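Local coordinates for protein SMG5 (Homo sapiens, PDB 2HWY) that takes part through a chain ending in this PIN domain in nonsense-mediated mRNA decay, promoting dephosphorylation of UPF1 without RNase activity of its own, at residues A[14-17]-A[18-22]; A[36-39]-A[40-43]. All coordinates share one frame; numbering follows the deposited sequence.

Interaction 1 (A[14-17]-A[18-22]); sequences HHLP and VIRQL
His15 and Val18 meet where one short helix gives way to the next: the His15 carbonyl oxygen takes up two amide hydrogens of the first turn of helix 16-25, from Val18 N at 3.1 Å and Ile19 N at 3.3 Å, both bonds weak. Deeper in the turn the backbone is better tied, with Arg20 N 2.7 Å from Leu16 O and Gln21 N 3.2 Å from Pro17 O. Val18 sets CG2 beside its own backbone N, which brings this methyl to 4.3 Å from His15 CB. The same two residues also touch Leu154 of helix 153-159. On another flank the Leu16 and Arg20 side chains slant across one another. Arg20 runs extended from CB through CD, then bends at chi3 (-44°), and the turn carries the guanidinium back along the helix until NH2 lies 4.0 Å from Leu16 CD2, at an oblique approach. Tyr56 of helix 48-63 touches both residues, and Glu60 also contacts Arg20. With Pro17 in the first turn, its ring nitrogen carrying no hydrogen to donate, and His15 at the N-cap position, this is the start of a new helix after a one-residue break in helical conformation, within the alpha/beta PIN domain.

Interaction 2 (A[36-39]-A[40-43]); sequences VIDG and LDLL
Val36 and Leu40, one helical turn apart in helix 34-43 of the PIN domain, lie side by side and point the same way, their closest methyls being Val36 CG1 and Leu40 CD1 at 4.2 Å. This i, i+4 pairing makes the buried stripe of the helix: both residues rest on Thr9 of helix 9-14, with Leu12 under Val36 and Cys13 under Leu40. Leu40 holds CG beside its own backbone N (chi1 -59°), an orientation that lays CG against the preceding turn, over the Val36 carbonyl oxygen. That oxygen also accepts Leu40 N at 2.8 Å, nearly in line with its C=O bond.

Away from this pair, two aspartates come together. Asp38 and Asp41 slant across each other with their carboxylate planes 34° apart, and Asp38 OD1 comes to 3.7 Å from Asp41 OD2. Such proximity of like charges would be unfavourable on its own, but Asp38 OD1 also forms a salt bridge with Arg34, which probably offsets much of it. Ile37 crosses Asp41 at a slant too, offering its CG2 methyl to the carboxylate oxygen OD2.

Gly39 presents only backbone to the next turn. Leu43 keeps CG beside its own backbone N, which sets the side chain by the Gly39 carbonyl, and the same oxygen, Gly39 O, accepts Leu43 N at 3.0 Å with an N-H...O angle of 138°.

Interactions 1 and 2 are two local helical contacts that follow one another in the chain, 14-22 before 36-43, with strand 29-32 between their helices in the sequence. Their centres stand about 17 Å apart and their nearest atoms about 8 Å, so they do not touch. What joins them is a shared neighbour: helix 48-63 meets Leu16 and Arg20 through Tyr56, and meets Leu40, Asp41 and Leu43 through Ile54 and Ala50. Helix 9-14, which ends just as interaction 1 begins, packs against Val36 and Leu40. One contact marks a helix start, the other spans a helix to its last turn, both within the alpha/beta PIN domain.

Interaction 1 (A[14-17]-A[18-22])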
loop_
_atom_site.group_PDB
_atom_site.type_symbol
_atom_site.label_atom_id
_atom_site.label_comp_id
_atom_site.label_asym_id
_atom_site.label_seq_id
_atom_site.Cartn_x
_atom_site.Cartn_y
_atom_site.Cartn_z
ATOM N N HIS A 14 -0.390 -5.344 -8.701
ATOM C CA HIS A 14 -1.487 -6.136 -9.221
ATOM C C HIS A 14 -2.862 -5.482 -9.131
ATOM O O HIS A 14 -3.807 -5.982 -9.733
ATOM C CB HIS A 14 -1.554 -7.434 -8.453
ATOM C CG HIS A 14 -0.359 -8.306 -8.652
ATOM N ND1 HIS A 14 0.306 -8.909 -7.606
ATOM C CD2 HIS A 14 0.297 -8.671 -9.780
ATOM C CE1 HIS A 14 1.312 -9.622 -8.084
ATOM N NE2 HIS A 14 1.332 -9.488 -9.400
ATOM N N HIS A 15 -2.991 -4.394 -8.385
ATOM C CA HIS A 15 -4.292 -3.792 -8.117
ATOM C C HIS A 15 -4.154 -2.276 -8.054
ATOM O O HIS A 15 -4.734 -1.614 -7.196
ATOM C CB HIS A 15 -4.878 -4.328 -6.813
ATOM C CG HIS A 15 -4.997 -5.821 -6.775
ATOM N ND1 HIS A 15 -4.050 -6.632 -6.181
ATOM C CD2 HIS A 15 -5.945 -6.652 -7.264
ATOM C CE1 HIS A 15 -4.416 -7.896 -6.299
ATOM N NE2 HIS A 15 -5.559 -7.935 -6.958
ATOM N N LEU A 16 -3.398 -1.743 -9.004
ATOM C CA LEU A 16 -3.155 -0.330 -9.105
ATOM C C LEU A 16 -4.437 0.474 -9.243
ATOM O O LEU A 16 -4.537 1.571 -8.700
ATOM C CB LEU A 16 -2.272 -0.085 -10.299
ATOM C CG LEU A 16 -1.886 1.348 -10.561
ATOM C CD1 LEU A 16 -1.149 1.942 -9.354
ATOM C CD2 LEU A 16 -1.028 1.359 -11.801
ATOM N N PRO A 17 -5.420 -0.046 -9.999
ATOM C CA PRO A 17 -6.677 0.725 -10.129
ATOM C C PRO A 17 -7.519 0.836 -8.849
ATOM O O PRO A 17 -8.289 1.770 -8.712
ATOM C CB PRO A 17 -7.431 -0.035 -11.220
ATOM C CG PRO A 17 -6.337 -0.833 -11.945
ATOM C CD PRO A 17 -5.460 -1.261 -10.835
ATOM N N VAL A 18 -7.364 -0.094 -7.919
ATOM C CA VAL A 18 -7.963 0.041 -6.596
ATOM C C VAL A 18 -7.274 1.181 -5.832
ATOM O O VAL A 18 -7.935 2.052 -5.241
ATOM C CB VAL A 18 -7.823 -1.274 -5.803
ATOM C CG1 VAL A 18 -8.156 -1.061 -4.335
ATOM C CG2 VAL A 18 -8.723 -2.356 -6.409
ATOM N N ILE A 19 -5.940 1.165 -5.852
ATOM C CA ILE A 19 -5.169 2.195 -5.189
ATOM C C ILE A 19 -5.460 3.551 -5.831
ATOM O O ILE A 19 -5.668 4.536 -5.126
ATOM C CB ILE A 19 -3.642 1.836 -5.114
ATOM C CG1 ILE A 19 -3.430 0.689 -4.124
ATOM C CG2 ILE A 19 -2.800 3.013 -4.621
ATOM C CD1 ILE A 19 -3.290 -0.643 -4.744
ATOM N N ARG A 20 -5.536 3.602 -7.152
ATOM C CA ARG A 20 -5.905 4.854 -7.816
ATOM C C ARG A 20 -7.188 5.422 -7.240
ATOM O O ARG A 20 -7.239 6.569 -6.843
ATOM C CB ARG A 20 -6.059 4.665 -9.317
ATOM C CG ARG A 20 -6.352 5.975 -10.083
ATOM C CD ARG A 20 -6.590 5.750 -11.591
ATOM N NE ARG A 20 -5.607 4.812 -12.131
ATOM C CZ ARG A 20 -4.417 5.140 -12.632
ATOM N NH1 ARG A 20 -4.029 6.410 -12.697
ATOM N NH2 ARG A 20 -3.607 4.184 -13.084
ATOM N N GLN A 21 -8.216 4.594 -7.185
ATOM C CA GLN A 21 -9.508 4.996 -6.626
ATOM C C GLN A 21 -9.370 5.555 -5.219
ATOM O O GLN A 21 -9.887 6.623 -4.921
ATOM C CB GLN A 21 -10.457 3.798 -6.595
ATOM C CG GLN A 21 -11.927 4.155 -6.634
ATOM C CD GLN A 21 -12.340 4.780 -7.944
ATOM O OE1 GLN A 21 -11.650 4.646 -8.963
ATOM N NE2 GLN A 21 -13.464 5.480 -7.928
ATOM N N LEU A 22 -8.661 4.835 -4.360
ATOM C CA LEU A 22 -8.581 5.181 -2.932
ATOM C C LEU A 22 -7.752 6.428 -2.706
ATOM O O LEU A 22 -8.122 7.286 -1.919
ATOM C CB LEU A 22 -7.980 4.017 -2.147
ATOM C CG LEU A 22 -8.823 2.749 -2.258
ATOM C CD1 LEU A 22 -7.980 1.501 -2.049
ATOM C CD2 LEU A 22 -10.002 2.805 -1.301
#

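Interaction 2 (A[36-39]-A[40-43])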
loop_
_atom_site.group_PDB
_atom_site.type_symbol
_atom_site.label_atom_id
_atom_site.label_comp_id
_atom_site.label_asym_id
_atom_site.label_seq_id
_atom_site.Cartn_x
_atom_site.Cartn_y
_atom_site.Cartn_z
ATOM N N VAL A 36 8.677 -0.552 0.092
ATOM C CA VAL A 36 7.806 -0.828 -1.039
ATOM C C VAL A 36 8.306 -0.042 -2.254
ATOM O O VAL A 36 8.579 -0.613 -3.303
ATOM C CB VAL A 36 6.328 -0.459 -0.704
ATOM C CG1 VAL A 36 5.415 -0.778 -1.869
ATOM C CG2 VAL A 36 5.865 -1.202 0.532
ATOM N N ILE A 37 8.428 1.268 -2.098
ATOM C CA ILE A 37 8.988 2.134 -3.129
ATOM C C ILE A 37 10.338 1.610 -3.680
ATOM O O ILE A 37 10.550 1.526 -4.899
ATOM C CB ILE A 37 9.110 3.565 -2.552
ATOM C CG1 ILE A 37 7.851 4.364 -2.866
ATOM C CG2 ILE A 37 10.323 4.309 -3.070
ATOM C CD1 ILE A 37 7.867 5.049 -4.208
ATOM N N ASP A 38 11.251 1.255 -2.785
ATOM C CA ASP A 38 12.538 0.692 -3.201
ATOM C C ASP A 38 12.385 -0.708 -3.812
ATOM O O ASP A 38 13.115 -1.062 -4.732
ATOM C CB ASP A 38 13.534 0.693 -2.027
ATOM C CG ASP A 38 13.931 2.104 -1.604
ATOM O OD1 ASP A 38 13.531 3.073 -2.314
ATOM O OD2 ASP A 38 14.627 2.247 -0.567
ATOM N N GLY A 39 11.437 -1.489 -3.303
ATOM C CA GLY A 39 11.086 -2.772 -3.900
ATOM C C GLY A 39 10.613 -2.613 -5.334
ATOM O O GLY A 39 10.936 -3.432 -6.207
ATOM N N LEU A 40 9.867 -1.545 -5.595
ATOM C CA LEU A 40 9.334 -1.323 -6.934
ATOM C C LEU A 40 10.422 -0.847 -7.910
ATOM O O LEU A 40 10.435 -1.297 -9.059
ATOM C CB LEU A 40 8.157 -0.352 -6.902
ATOM C CG LEU A 40 6.979 -0.783 -6.027
ATOM C CD1 LEU A 40 6.004 0.336 -5.874
ATOM C CD2 LEU A 40 6.276 -1.986 -6.588
ATOM N N ASP A 41 11.321 0.042 -7.471
ATOM C CA ASP A 41 12.506 0.420 -8.271
ATOM C C ASP A 41 13.292 -0.830 -8.705
ATOM O O ASP A 41 13.702 -0.935 -9.860
ATOM C CB ASP A 41 13.471 1.355 -7.495
ATOM C CG ASP A 41 12.870 2.736 -7.182
ATOM O OD1 ASP A 41 12.302 3.375 -8.107
ATOM O OD2 ASP A 41 12.996 3.179 -6.001
ATOM N N LEU A 42 13.513 -1.761 -7.772
ATOM C CA LEU A 42 14.109 -3.064 -8.102
ATOM C C LEU A 42 13.301 -3.789 -9.181
ATOM O O LEU A 42 13.873 -4.340 -10.121
ATOM C CB LEU A 42 14.174 -3.994 -6.885
ATOM C CG LEU A 42 15.299 -3.910 -5.859
ATOM C CD1 LEU A 42 15.060 -4.969 -4.782
ATOM C CD2 LEU A 42 16.675 -4.085 -6.499
ATOM N N LEU A 43 11.976 -3.811 -9.030
ATOM C CA LEU A 43 11.132 -4.655 -9.890
ATOM C C LEU A 43 10.823 -4.041 -11.281
ATOM O O LEU A 43 10.561 -4.772 -12.231
ATOM C CB LEU A 43 9.852 -5.056 -9.145
ATOM C CG LEU A 43 10.070 -5.975 -7.937
ATOM C CD1 LEU A 43 8.886 -5.915 -6.986
ATOM C CD2 LEU A 43 10.323 -7.406 -8.366
#